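Local coordinates for protein homoserine dehydrogenase (PDB 4PG7) that probably catalyses the NAD(P)-dependent interconversion of aspartate semialdehyde and homoserine in the aspartic acid pathway, at residues S187-E192 with T254-A259; T112-K117 with E136-E141; E389-E394 with H433-D438. One frame throughout, in Å; residues are numbered along the deposited sequence.

Contact 1: residues S187-E192 with T254-A259; sequences SKMTKE and TDINVA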
ATOM      1  N   SER A 187      16.216   9.460  10.575  1.00 24.63           N
ATOM      2  CA  SER A 187      15.776  10.689   9.903  1.00 24.96           C
ATOM      3  C   SER A 187      16.308  11.935  10.610  1.00 26.44           C
ATOM      4  O   SER A 187      16.768  12.865   9.977  1.00 25.12           O
ATOM      5  CB  SER A 187      14.249  10.749   9.823  1.00 24.57           C
ATOM      6  OG  SER A 187      13.763   9.726   8.968  1.00 25.49           O
ATOM      7  N   LYS A 188      16.244  11.927  11.934  1.00 28.46           N
ATOM      8  CA  LYS A 188      16.749  13.046  12.728  1.00 31.23           C
ATOM      9  C   LYS A 188      18.254  13.241  12.534  1.00 30.52           C
ATOM     10  O   LYS A 188      18.711  14.360  12.303  1.00 28.91           O
ATOM     11  CB  LYS A 188      16.433  12.790  14.195  1.00 34.17           C
ATOM     12  CG  LYS A 188      16.821  13.925  15.132  1.00 40.69           C
ATOM     13  CD  LYS A 188      15.904  15.131  15.012  1.00 44.85           C
ATOM     14  CE  LYS A 188      14.520  14.870  15.584  1.00 45.62           C
ATOM     15  NZ  LYS A 188      13.766  16.142  15.714  1.00 48.49           N
ATOM     16  N   MET A 189      19.014  12.148  12.617  1.00 30.22           N
ATOM     17  CA  MET A 189      20.452  12.203  12.412  1.00 30.67           C
ATOM     18  C   MET A 189      20.738  12.792  11.058  1.00 31.07           C
ATOM     19  O   MET A 189      21.584  13.681  10.905  1.00 33.18           O
ATOM     20  CB  MET A 189      21.077  10.810  12.506  1.00 30.21           C
ATOM     21  CG  MET A 189      21.061  10.197  13.887  1.00 30.40           C
ATOM     22  SD  MET A 189      21.663   8.497  13.924  1.00 29.97           S
ATOM     23  CE  MET A 189      23.385   8.781  13.547  1.00 29.33           C
ATOM     24  N   THR A 190      20.004  12.305  10.069  1.00 31.15           N
ATOM     25  CA  THR A 190      20.226  12.696   8.696  1.00 31.03           C
ATOM     26  C   THR A 190      19.862  14.169   8.438  1.00 34.18           C
ATOM     27  O   THR A 190      20.673  14.923   7.903  1.00 34.21           O
ATOM     28  CB  THR A 190      19.441  11.792   7.741  1.00 30.13           C
ATOM     29  OG1 THR A 190      19.811  10.416   7.963  1.00 28.42           O
ATOM     30  CG2 THR A 190      19.682  12.206   6.278  1.00 29.72           C
ATOM     31  N   LYS A 191      18.650  14.563   8.806  1.00 36.65           N
ATOM     32  CA  LYS A 191      18.156  15.906   8.479  1.00 40.09           C
ATOM     33  C   LYS A 191      18.774  16.994   9.351  1.00 39.87           C
ATOM     34  O   LYS A 191      19.063  18.084   8.856  1.00 37.49           O
ATOM     35  CB  LYS A 191      16.642  15.986   8.625  1.00 42.94           C
ATOM     36  CG  LYS A 191      15.881  15.146   7.627  1.00 47.87           C
ATOM     37  CD  LYS A 191      14.388  15.364   7.819  1.00 52.42           C
ATOM     38  CE  LYS A 191      13.585  14.075   7.772  1.00 50.61           C
ATOM     39  NZ  LYS A 191      12.375  14.224   8.634  1.00 49.30           N
ATOM     40  N   GLU A 192      18.981  16.697  10.630  1.00 38.77           N
ATOM     41  CA  GLU A 192      19.481  17.698  11.570  1.00 41.30           C
ATOM     42  C   GLU A 192      20.971  17.550  11.917  1.00 38.79           C
ATOM     43  O   GLU A 192      21.525  18.370  12.638  1.00 38.23           O
ATOM     44  CB  GLU A 192      18.601  17.705  12.817  1.00 45.69           C
ATOM     45  CG  GLU A 192      17.230  18.302  12.491  1.00 52.47           C
ATOM     46  CD  GLU A 192      16.252  18.257  13.639  1.00 60.51           C
ATOM     47  OE1 GLU A 192      16.657  18.546  14.788  1.00 67.34           O
ATOM     48  OE2 GLU A 192      15.064  17.936  13.383  1.00 65.92           O
ATOM     49  N   THR A 254      28.855  10.101  10.345  1.00 28.81           N
ATOM     50  CA  THR A 254      29.793   9.867   9.276  1.00 29.45           C
ATOM     51  C   THR A 254      29.250   8.833   8.279  1.00 28.17           C
ATOM     52  O   THR A 254      29.391   9.010   7.072  1.00 30.50           O
ATOM     53  CB  THR A 254      31.156   9.442   9.840  1.00 30.96           C
ATOM     54  OG1 THR A 254      31.611  10.456  10.747  1.00 34.35           O
ATOM     55  CG2 THR A 254      32.160   9.268   8.755  1.00 30.67           C
ATOM     56  N   ASP A 255      28.642   7.756   8.770  1.00 28.16           N
ATOM     57  CA  ASP A 255      28.068   6.735   7.873  1.00 27.56           C
ATOM     58  C   ASP A 255      27.021   7.385   7.010  1.00 25.64           C
ATOM     59  O   ASP A 255      27.013   7.208   5.818  1.00 24.83           O
ATOM     60  CB  ASP A 255      27.438   5.577   8.635  1.00 27.82           C
ATOM     61  CG  ASP A 255      28.451   4.766   9.394  1.00 29.45           C
ATOM     62  OD1 ASP A 255      29.455   4.348   8.792  1.00 27.96           O
ATOM     63  OD2 ASP A 255      28.248   4.545  10.602  1.00 31.10           O
ATOM     64  N   ILE A 256      26.150   8.160   7.643  1.00 25.87           N
ATOM     65  CA  ILE A 256      25.085   8.838   6.957  1.00 25.29           C
ATOM     66  C   ILE A 256      25.585   9.810   5.894  1.00 26.54           C
ATOM     67  O   ILE A 256      25.065   9.833   4.774  1.00 25.67           O
ATOM     68  CB  ILE A 256      24.169   9.551   7.969  1.00 26.56           C
ATOM     69  CG1 ILE A 256      23.306   8.500   8.645  1.00 26.59           C
ATOM     70  CG2 ILE A 256      23.304  10.593   7.277  1.00 27.61           C
ATOM     71  CD1 ILE A 256      22.570   8.989   9.848  1.00 27.71           C
ATOM     72  N   ASN A 257      26.584  10.617   6.232  1.00 27.64           N
ATOM     73  CA  ASN A 257      27.103  11.620   5.289  1.00 28.62           C
ATOM     74  C   ASN A 257      27.933  11.022   4.142  1.00 28.18           C
ATOM     75  O   ASN A 257      27.866  11.496   2.998  1.00 26.30           O
ATOM     76  CB  ASN A 257      27.865  12.711   6.042  1.00 28.74           C
ATOM     77  CG  ASN A 257      26.935  13.569   6.894  1.00 29.32           C
ATOM     78  OD1 ASN A 257      25.742  13.619   6.647  1.00 29.43           O
ATOM     79  ND2 ASN A 257      27.472  14.226   7.899  1.00 30.05           N
ATOM     80  N   VAL A 258      28.676   9.961   4.436  1.00 26.57           N
ATOM     81  CA  VAL A 258      29.391   9.257   3.394  1.00 26.96           C
ATOM     82  C   VAL A 258      28.383   8.541   2.460  1.00 26.92           C
ATOM     83  O   VAL A 258      28.471   8.625   1.235  1.00 26.63           O
ATOM     84  CB  VAL A 258      30.379   8.251   4.003  1.00 28.03           C
ATOM     85  CG1 VAL A 258      31.005   7.383   2.929  1.00 28.45           C
ATOM     86  CG2 VAL A 258      31.476   8.976   4.765  1.00 29.79           C
ATOM     87  N   ALA A 259      27.385   7.886   3.042  1.00 27.34           N
ATOM     88  CA  ALA A 259      26.315   7.284   2.238  1.00 25.77           C
ATOM     89  C   ALA A 259      25.680   8.338   1.352  1.00 25.43           C
ATOM     90  O   ALA A 259      25.416   8.117   0.154  1.00 24.93           O
ATOM     91  CB  ALA A 259      25.260   6.659   3.136  1.00 25.69           C
TER
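Thr190 OG1 donates to the carbonyl O of Leu186, one turn back, and packs against two carbons of Ile256. This is plain helix-to-helix packing, in which helix 180-192 meets helix 253-262 through one isoleucine reaching across to two consecutive residues. The backbones come nearest where the CA atoms of Thr190 and Ile256 lie 6.4 Å apart.

Both branches of Ile256 are used. Its CG2 methyl sits 3.6 Å from Thr190 OG1, and the terminal CD1 of Ile256 is equally close to that oxygen, so the hydroxyl rests in the angle between them. On Thr190 the oxygen stands anti to the carbonyl carbon (chi1 -57°). That rotation places the hydroxyl against the isoleucine and also lets it bond back along its own helix, so the hydroxyl lying against carbon still has a polar partner there. The contact with Met189 is purely apolar. Ile256 CD1 comes within 3.6 Å of Met189 CB, and the two side chains cross at about a right angle. A bend at the thioether (chi3 68°) then brings Met189 CE round to 3.8 Å from the same methyl, so CD1 is held by both the root and the end of the methionine.

Further out, Met189 also packs on Phe196 and Ala199 of helix 196-205, and Ile256 leans on Ile266 of strand 264-275. Beside the touching residues, Asn257 ND2 reaches Gln193 OE1, a polar link just past the end of helix 180-192. Within that helix Lys188 NZ forms a salt bridge with Glu192 OE2 at 3.2 Å, meeting the syn side of the carboxylate but 34° out of its plane.

Contact 2: residues T112-K117 with E136-E141; sequences TALKNK and EDLAEE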
ATOM      1  N   THR A 112      -6.830 -24.042  24.252  1.00 46.16           N
ATOM      2  CA  THR A 112      -7.983 -24.584  24.963  1.00 47.10           C
ATOM      3  C   THR A 112      -9.297 -24.036  24.386  1.00 45.78           C
ATOM      4  O   THR A 112     -10.237 -24.798  24.145  1.00 48.65           O
ATOM      5  CB  THR A 112      -7.879 -24.299  26.464  1.00 46.40           C
ATOM      6  OG1 THR A 112      -6.675 -24.891  26.963  1.00 45.47           O
ATOM      7  CG2 THR A 112      -9.080 -24.868  27.212  1.00 47.96           C
ATOM      8  N   ALA A 113      -9.356 -22.728  24.170  1.00 43.30           N
ATOM      9  CA  ALA A 113     -10.553 -22.089  23.625  1.00 44.15           C
ATOM     10  C   ALA A 113     -10.960 -22.727  22.296  1.00 45.52           C
ATOM     11  O   ALA A 113     -12.138 -23.066  22.089  1.00 46.55           O
ATOM     12  CB  ALA A 113     -10.333 -20.594  23.445  1.00 40.43           C
ATOM     13  N   LEU A 114      -9.978 -22.917  21.419  1.00 45.15           N
ATOM     14  CA  LEU A 114     -10.219 -23.497  20.104  1.00 45.87           C
ATOM     15  C   LEU A 114     -10.676 -24.957  20.210  1.00 48.60           C
ATOM     16  O   LEU A 114     -11.592 -25.379  19.490  1.00 47.45           O
ATOM     17  CB  LEU A 114      -8.970 -23.384  19.222  1.00 44.64           C
ATOM     18  CG  LEU A 114      -8.525 -21.966  18.869  1.00 43.54           C
ATOM     19  CD1 LEU A 114      -7.103 -21.957  18.335  1.00 43.82           C
ATOM     20  CD2 LEU A 114      -9.471 -21.316  17.865  1.00 43.58           C
ATOM     21  N   LYS A 115     -10.051 -25.711  21.113  1.00 50.50           N
ATOM     22  CA  LYS A 115     -10.448 -27.088  21.375  1.00 52.54           C
ATOM     23  C   LYS A 115     -11.871 -27.154  21.926  1.00 53.40           C
ATOM     24  O   LYS A 115     -12.592 -28.127  21.683  1.00 54.68           O
ATOM     25  CB  LYS A 115      -9.468 -27.770  22.335  1.00 55.07           C
ATOM     26  CG  LYS A 115      -8.156 -28.165  21.674  1.00 57.62           C
ATOM     27  CD  LYS A 115      -7.117 -28.620  22.686  1.00 59.92           C
ATOM     28  CE  LYS A 115      -5.890 -29.146  21.970  1.00 63.51           C
ATOM     29  NZ  LYS A 115      -4.863 -29.719  22.882  1.00 66.55           N
ATOM     30  N   ASN A 116     -12.273 -26.114  22.653  1.00 51.36           N
ATOM     31  CA  ASN A 116     -13.647 -25.992  23.146  1.00 52.13           C
ATOM     32  C   ASN A 116     -14.617 -25.347  22.143  1.00 52.37           C
ATOM     33  O   ASN A 116     -15.731 -24.962  22.503  1.00 52.52           O
ATOM     34  CB  ASN A 116     -13.650 -25.226  24.465  1.00 50.47           C
ATOM     35  CG  ASN A 116     -12.911 -25.966  25.562  1.00 52.06           C
ATOM     36  OD1 ASN A 116     -12.477 -27.099  25.377  1.00 54.57           O
ATOM     37  ND2 ASN A 116     -12.756 -25.328  26.705  1.00 52.25           N
ATOM     38  N   LYS A 117     -14.198 -25.255  20.886  1.00 52.54           N
ATOM     39  CA  LYS A 117     -15.050 -24.783  19.802  1.00 54.04           C
ATOM     40  C   LYS A 117     -15.451 -23.327  19.976  1.00 52.20           C
ATOM     41  O   LYS A 117     -16.567 -22.950  19.636  1.00 53.81           O
ATOM     42  CB  LYS A 117     -16.305 -25.672  19.656  1.00 57.15           C
ATOM     43  CG  LYS A 117     -16.029 -27.175  19.635  1.00 59.27           C
ATOM     44  CD  LYS A 117     -15.128 -27.557  18.476  1.00 59.55           C
ATOM     45  CE  LYS A 117     -15.107 -29.055  18.192  1.00 62.88           C
ATOM     46  NZ  LYS A 117     -14.069 -29.798  18.963  1.00 64.04           N
ATOM     47  N   GLU A 136      -3.790 -21.394  13.882  1.00 45.75           N
ATOM     48  CA  GLU A 136      -4.578 -21.483  12.653  1.00 48.95           C
ATOM     49  C   GLU A 136      -5.005 -22.936  12.332  1.00 49.01           C
ATOM     50  O   GLU A 136      -6.152 -23.165  11.935  1.00 47.09           O
ATOM     51  CB  GLU A 136      -3.818 -20.885  11.469  1.00 53.01           C
ATOM     52  CG  GLU A 136      -3.840 -19.363  11.451  1.00 55.70           C
ATOM     53  CD  GLU A 136      -3.365 -18.786  10.135  1.00 59.35           C
ATOM     54  OE1 GLU A 136      -2.153 -18.923   9.821  1.00 60.96           O
ATOM     55  OE2 GLU A 136      -4.218 -18.191   9.425  1.00 59.93           O
ATOM     56  N   ASP A 137      -4.094 -23.893  12.520  1.00 48.70           N
ATOM     57  CA  ASP A 137      -4.375 -25.311  12.238  1.00 52.83           C
ATOM     58  C   ASP A 137      -5.402 -25.857  13.229  1.00 54.77           C
ATOM     59  O   ASP A 137      -6.314 -26.602  12.863  1.00 53.20           O
ATOM     60  CB  ASP A 137      -3.112 -26.174  12.374  1.00 54.60           C
ATOM     61  CG  ASP A 137      -2.073 -25.913  11.293  1.00 54.42           C
ATOM     62  OD1 ASP A 137      -2.377 -25.248  10.282  1.00 54.67           O
ATOM     63  OD2 ASP A 137      -0.935 -26.388  11.473  1.00 55.81           O
ATOM     64  N   LEU A 138      -5.221 -25.489  14.491  1.00 54.79           N
ATOM     65  CA  LEU A 138      -6.088 -25.947  15.560  1.00 56.38           C
ATOM     66  C   LEU A 138      -7.497 -25.384  15.361  1.00 55.28           C
ATOM     67  O   LEU A 138      -8.487 -26.086  15.577  1.00 55.64           O
ATOM     68  CB  LEU A 138      -5.499 -25.537  16.912  1.00 55.47           C
ATOM     69  CG  LEU A 138      -5.961 -26.253  18.174  1.00 58.36           C
ATOM     70  CD1 LEU A 138      -5.828 -27.769  18.078  1.00 58.56           C
ATOM     71  CD2 LEU A 138      -5.167 -25.720  19.358  1.00 58.52           C
ATOM     72  N   ALA A 139      -7.581 -24.143  14.893  1.00 52.04           N
ATOM     73  CA  ALA A 139      -8.866 -23.530  14.574  1.00 53.19           C
ATOM     74  C   ALA A 139      -9.594 -24.270  13.436  1.00 54.92           C
ATOM     75  O   ALA A 139     -10.760 -24.663  13.593  1.00 53.77           O
ATOM     76  CB  ALA A 139      -8.683 -22.075  14.213  1.00 51.81           C
ATOM     77  N   GLU A 140      -8.904 -24.447  12.306  1.00 55.16           N
ATOM     78  CA  GLU A 140      -9.461 -25.173  11.154  1.00 57.63           C
ATOM     79  C   GLU A 140      -9.933 -26.562  11.574  1.00 57.74           C
ATOM     80  O   GLU A 140     -11.036 -27.001  11.218  1.00 55.22           O
ATOM     81  CB  GLU A 140      -8.432 -25.315  10.019  1.00 62.14           C
ATOM     82  CG  GLU A 140      -8.979 -26.084   8.810  1.00 66.74           C
ATOM     83  CD  GLU A 140      -7.921 -26.481   7.792  1.00 70.42           C
ATOM     84  OE1 GLU A 140      -6.936 -25.734   7.607  1.00 76.73           O
ATOM     85  OE2 GLU A 140      -8.089 -27.542   7.151  1.00 73.36           O
ATOM     86  N   GLU A 141      -9.076 -27.231  12.334  1.00 57.16           N
ATOM     87  CA  GLU A 141      -9.337 -28.550  12.890  1.00 59.01           C
ATOM     88  C   GLU A 141     -10.612 -28.621  13.739  1.00 59.42           C
ATOM     89  O   GLU A 141     -11.319 -29.641  13.738  1.00 58.70           O
ATOM     90  CB  GLU A 141      -8.120 -28.944  13.716  1.00 62.44           C
ATOM     91  CG  GLU A 141      -8.165 -30.280  14.428  1.00 69.33           C
ATOM     92  CD  GLU A 141      -6.816 -30.601  15.051  1.00 75.05           C
ATOM     93  OE1 GLU A 141      -6.758 -30.853  16.271  1.00 80.45           O
ATOM     94  OE2 GLU A 141      -5.802 -30.566  14.318  1.00 81.00           O
TER
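Leu114 pushes its forked end against Ala139 and the root of Leu138. Its CD2 lies 3.8 Å from Ala139 CB, and the small alanine allows the methyl to come almost as near the backbone, 4.0 Å from Ala139 CA. The other methyl, Leu114 CD1, lies 4.1 Å from Ala139 N as well as 4.2 Å from Leu138 CB. No hydrogen bond crosses between 112-117 and 136-141; the contact is essentially apolar, and the helices approach closely, with the CA atoms of Leu114 and Ala139 only 5.7 Å apart.

Leu138 answers from its own side. With CG anti to the backbone N (chi1 -161°), it extends toward the partner helix, and its CD1 meets Lys115 CE at 4.1 Å. The lysine runs out extended beyond CG, giving its aliphatic part to the leucine while NZ continues past it, close to the like-charged Arg111. Lys115 NZ and Glu141 OE1 are still 7.0 Å apart, too far for a salt bridge, so any attraction between them would be weak and long-range.

The helix carrying Leu114 stops just beyond the contact in a Schellman motif: Lys117, at positive phi (65°), is the C-prime residue, with Lys117 N bonded to Leu114 O and Lys118 N to Ala113 O. Lys117 NZ also bonds to Asn142 OD1, past the end of the other helix.

Behind the pair lies the parallel sheet of the Rossmann-type NAD-binding domain. Helix 106-115 links strand 95-98 to strand 119-122, and helix 129-141 links the latter to strand 146-147, so these are consecutive beta-alpha-beta crossovers packed side by side. Leu114 lies on Val120 of strand 119-122, while Ala139 lies on Leu146 of strand 146-147, at one edge of the sheet within this chain.

Contact 3: residues E389-E394 with H433-D438; sequences ENFENE and HGYEVD. With LYS (lysine), chain K.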
ATOM      1  N   GLU A 389      43.179   6.415  -4.178  1.00 40.05           N
ATOM      2  CA  GLU A 389      43.380   5.815  -5.489  1.00 42.33           C
ATOM      3  C   GLU A 389      44.013   4.447  -5.326  1.00 40.50           C
ATOM      4  O   GLU A 389      43.633   3.496  -5.999  1.00 42.76           O
ATOM      5  CB  GLU A 389      44.252   6.705  -6.389  1.00 46.06           C
ATOM      6  CG  GLU A 389      43.579   7.999  -6.848  1.00 48.73           C
ATOM      7  CD  GLU A 389      43.643   9.150  -5.839  1.00 52.46           C
ATOM      8  OE1 GLU A 389      44.408   9.084  -4.842  1.00 48.16           O
ATOM      9  OE2 GLU A 389      42.903  10.140  -6.050  1.00 55.38           O
ATOM     10  N   ASN A 390      44.977   4.355  -4.427  1.00 38.22           N
ATOM     11  CA  ASN A 390      45.629   3.092  -4.129  1.00 40.94           C
ATOM     12  C   ASN A 390      44.705   2.051  -3.490  1.00 36.83           C
ATOM     13  O   ASN A 390      44.759   0.881  -3.826  1.00 35.90           O
ATOM     14  CB  ASN A 390      46.805   3.323  -3.193  1.00 44.19           C
ATOM     15  CG  ASN A 390      47.529   2.049  -2.882  1.00 49.58           C
ATOM     16  OD1 ASN A 390      48.095   1.422  -3.777  1.00 59.79           O
ATOM     17  ND2 ASN A 390      47.517   1.640  -1.618  1.00 53.37           N
ATOM     18  N   PHE A 391      43.871   2.488  -2.563  1.00 34.31           N
ATOM     19  CA  PHE A 391      42.866   1.617  -1.967  1.00 33.79           C
ATOM     20  C   PHE A 391      41.917   1.081  -3.053  1.00 33.25           C
ATOM     21  O   PHE A 391      41.665  -0.107  -3.130  1.00 30.01           O
ATOM     22  CB  PHE A 391      42.101   2.387  -0.891  1.00 34.14           C
ATOM     23  CG  PHE A 391      40.956   1.619  -0.283  1.00 33.95           C
ATOM     24  CD1 PHE A 391      41.161   0.402   0.321  1.00 35.22           C
ATOM     25  CD2 PHE A 391      39.675   2.121  -0.326  1.00 34.79           C
ATOM     26  CE1 PHE A 391      40.104  -0.308   0.881  1.00 34.54           C
ATOM     27  CE2 PHE A 391      38.618   1.426   0.247  1.00 34.68           C
ATOM     28  CZ  PHE A 391      38.839   0.204   0.839  1.00 32.86           C
ATOM     29  N   GLU A 392      41.448   1.965  -3.930  1.00 35.36           N
ATOM     30  CA  GLU A 392      40.572   1.559  -5.028  1.00 36.01           C
ATOM     31  C   GLU A 392      41.239   0.536  -5.959  1.00 35.81           C
ATOM     32  O   GLU A 392      40.630  -0.468  -6.329  1.00 32.65           O
ATOM     33  CB  GLU A 392      40.129   2.784  -5.846  1.00 39.58           C
ATOM     34  CG  GLU A 392      39.127   2.464  -6.943  1.00 42.67           C
ATOM     35  CD  GLU A 392      38.626   3.699  -7.685  1.00 46.94           C
ATOM     36  OE1 GLU A 392      39.398   4.672  -7.849  1.00 50.85           O
ATOM     37  OE2 GLU A 392      37.457   3.688  -8.110  1.00 50.67           O
ATOM     38  N   ASN A 393      42.489   0.801  -6.335  1.00 34.68           N
ATOM     39  CA  ASN A 393      43.233  -0.119  -7.179  1.00 35.67           C
ATOM     40  C   ASN A 393      43.415  -1.470  -6.530  1.00 34.27           C
ATOM     41  O   ASN A 393      43.227  -2.491  -7.193  1.00 33.71           O
ATOM     42  CB  ASN A 393      44.623   0.435  -7.524  1.00 38.99           C
ATOM     43  CG  ASN A 393      44.561   1.626  -8.458  1.00 43.53           C
ATOM     44  OD1 ASN A 393      43.596   1.803  -9.224  1.00 46.65           O
ATOM     45  ND2 ASN A 393      45.598   2.449  -8.415  1.00 47.47           N
ATOM     46  N   GLU A 394      43.800  -1.494  -5.249  1.00 32.46           N
ATOM     47  CA  GLU A 394      43.924  -2.777  -4.568  1.00 33.98           C
ATOM     48  C   GLU A 394      42.596  -3.535  -4.554  1.00 32.46           C
ATOM     49  O   GLU A 394      42.582  -4.748  -4.781  1.00 30.91           O
ATOM     50  CB  GLU A 394      44.487  -2.699  -3.144  1.00 38.63           C
ATOM     51  CG  GLU A 394      44.620  -4.110  -2.572  1.00 43.65           C
ATOM     52  CD  GLU A 394      45.629  -4.244  -1.450  1.00 47.93           C
ATOM     53  OE1 GLU A 394      45.796  -3.256  -0.683  1.00 50.35           O
ATOM     54  OE2 GLU A 394      46.229  -5.348  -1.322  1.00 47.70           O
ATOM     55  N   HIS A 433      43.565  -9.631   3.216  1.00 28.20           N
ATOM     56  CA  HIS A 433      44.495  -8.716   2.538  1.00 28.82           C
ATOM     57  C   HIS A 433      45.004  -7.560   3.414  1.00 29.88           C
ATOM     58  O   HIS A 433      45.572  -6.598   2.915  1.00 31.02           O
ATOM     59  CB  HIS A 433      43.874  -8.184   1.242  1.00 27.75           C
ATOM     60  CG  HIS A 433      43.997  -9.152   0.114  1.00 28.81           C
ATOM     61  ND1 HIS A 433      45.163  -9.309  -0.589  1.00 30.41           N
ATOM     62  CD2 HIS A 433      43.152 -10.097  -0.348  1.00 30.17           C
ATOM     63  CE1 HIS A 433      45.018 -10.274  -1.477  1.00 30.82           C
ATOM     64  NE2 HIS A 433      43.803 -10.764  -1.354  1.00 31.23           N
ATOM     65  N   GLY A 434      44.757  -7.651   4.711  1.00 29.69           N
ATOM     66  CA  GLY A 434      45.439  -6.794   5.661  1.00 30.13           C
ATOM     67  C   GLY A 434      44.695  -5.528   6.034  1.00 29.28           C
ATOM     68  O   GLY A 434      45.295  -4.664   6.639  1.00 29.92           O
ATOM     69  N   TYR A 435      43.429  -5.378   5.639  1.00 27.46           N
ATOM     70  CA  TYR A 435      42.651  -4.226   6.029  1.00 28.55           C
ATOM     71  C   TYR A 435      41.805  -4.493   7.246  1.00 29.21           C
ATOM     72  O   TYR A 435      41.266  -5.591   7.417  1.00 29.86           O
ATOM     73  CB  TYR A 435      41.710  -3.791   4.934  1.00 29.97           C
ATOM     74  CG  TYR A 435      42.374  -3.301   3.717  1.00 31.59           C
ATOM     75  CD1 TYR A 435      42.678  -1.955   3.583  1.00 33.52           C
ATOM     76  CD2 TYR A 435      42.674  -4.166   2.681  1.00 31.95           C
ATOM     77  CE1 TYR A 435      43.269  -1.476   2.438  1.00 37.48           C
ATOM     78  CE2 TYR A 435      43.268  -3.703   1.526  1.00 34.87           C
ATOM     79  CZ  TYR A 435      43.569  -2.357   1.404  1.00 37.74           C
ATOM     80  OH  TYR A 435      44.159  -1.876   0.255  1.00 39.63           O
ATOM     81  N   GLU A 436      41.738  -3.494   8.117  1.00 28.68           N
ATOM     82  CA  GLU A 436      40.832  -3.509   9.230  1.00 30.03           C
ATOM     83  C   GLU A 436      39.478  -3.078   8.726  1.00 27.78           C
ATOM     84  O   GLU A 436      39.312  -1.928   8.332  1.00 27.54           O
ATOM     85  CB  GLU A 436      41.295  -2.510  10.290  1.00 32.38           C
ATOM     86  CG  GLU A 436      40.420  -2.520  11.536  1.00 35.60           C
ATOM     87  CD  GLU A 436      40.406  -3.854  12.255  1.00 37.39           C
ATOM     88  OE1 GLU A 436      41.312  -4.685  12.062  1.00 42.84           O
ATOM     89  OE2 GLU A 436      39.481  -4.057  13.035  1.00 44.19           O
ATOM     90  N   VAL A 437      38.522  -3.990   8.744  1.00 26.86           N
ATOM     91  CA  VAL A 437      37.186  -3.687   8.312  1.00 28.00           C
ATOM     92  C   VAL A 437      36.382  -3.262   9.530  1.00 29.12           C
ATOM     93  O   VAL A 437      36.187  -4.043  10.436  1.00 29.52           O
ATOM     94  CB  VAL A 437      36.512  -4.926   7.654  1.00 27.94           C
ATOM     95  CG1 VAL A 437      35.058  -4.631   7.318  1.00 27.54           C
ATOM     96  CG2 VAL A 437      37.274  -5.332   6.396  1.00 27.27           C
ATOM     97  N   ASP A 438      35.911  -2.025   9.548  1.00 30.07           N
ATOM     98  CA  ASP A 438      35.125  -1.533  10.670  1.00 31.39           C
ATOM     99  C   ASP A 438      33.768  -2.203  10.624  1.00 33.19           C
ATOM    100  O   ASP A 438      33.335  -2.815  11.585  1.00 35.85           O
ATOM    101  CB  ASP A 438      34.954  -0.022  10.574  1.00 33.87           C
ATOM    102  CG  ASP A 438      34.079   0.555  11.701  1.00 36.81           C
ATOM    103  OD1 ASP A 438      33.996  -0.034  12.789  1.00 41.36           O
ATOM    104  OD2 ASP A 438      33.489   1.617  11.495  1.00 38.24           O
TER
HETATM  105  N   LYS K 509      31.273   3.681  15.651  1.00 56.65           N
HETATM  106  CA  LYS K 509      31.128   2.189  15.738  1.00 59.62           C
HETATM  107  C   LYS K 509      32.319   1.447  15.140  1.00 60.06           C
HETATM  108  O   LYS K 509      32.181   0.304  14.665  1.00 53.74           O
HETATM  109  CB  LYS K 509      29.844   1.739  15.038  1.00 54.84           C
HETATM  110  CG  LYS K 509      29.428   0.320  15.368  1.00 58.66           C
HETATM  111  CD  LYS K 509      29.153  -0.511  14.126  1.00 55.09           C
HETATM  112  CE  LYS K 509      28.885  -1.945  14.523  1.00 54.44           C
HETATM  113  NZ  LYS K 509      28.617  -2.837  13.364  1.00 55.14           N
HETATM  114  OXT LYS K 509      33.441   1.975  15.145  1.00 63.48           O
HETATM  115  O   HOH W   1      47.493  -7.735   0.116  1.00 38.83           O
HETATM  116  O   HOH W   2      47.150  -4.905   1.455  1.00 53.55           O
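Phe391 turns its ring edge into a face of Tyr435, and this offset edge-to-face pair is the tight part of the contact. The centroids are 5.3 Å apart with the planes at 65°, and Phe391 CD1 comes to 3.5 Å from Tyr435 CE1. Phe391 CE1 sits over the tyrosine face. The phenylalanine gets there because its CG is anti to the backbone N (chi1 175°), which swings the ring off the helix toward the loop. Tyr435 also bonds to Glu394, about one helical turn beyond Phe391: OH gives its proton to Glu394 OE1, which lies at the edge of the tyrosine ring near its plane. The modelled separation of 2.3 Å is too short to be trusted, so the bond is plausible but its length is doubtful.

These groups belong to the ACT domain, built here as beta-alpha-beta-beta-alpha-beta. Helix 388-398 packs against the turn that follows helix 427-432 and leads into strand 436-444. Phe391 also touches Val381 of strand 375-382, and Tyr435 leans on Ile430.

Toward solvent the packing gives way to water. His433 ND1 is 4.2 Å from Glu394 OE2, with no direct bond; water 1 bridges them, donating to Glu394 OE2 and lying in the plane of the imidazole at its edge, 2.9 Å from His433 ND1. Water 2 spans from Glu394 OE2 to the backbone O of His433, although more acceptors compete for it than it has protons. His433 and Tyr435 touch a crystal neighbour as well, so the details of this side may owe something to the lattice. At the far end of the segment, clear of the helix, Asp438 OD1 approaches the carboxylate O of the bound lysine to 2.6 Å, close enough that one of the two acid groups probably carries a proton.

How the contacts relate
Contact 2 stands apart in the NAD-binding domain, its centre 49 Å from that of contact 1 and 59 Å from that of contact 3, on the other side of the chain's centre. Contacts 1 and 3 are near neighbours, with centres 24 Å apart and nearest atoms about 6 Å apart, though they do not touch. The lysine pocket, made up of Arg246, Gly250, Thr252, Asp438 and Lys439, links them. Contact 3 supplies Asp438, and the side chain of Met189 in contact 1 is about 10 Å from the ligand. Asp255, in 254-259, holds two pocket residues through OD2: Lys439 by a salt bridge and the backbone N of Thr252 by a hydrogen bond.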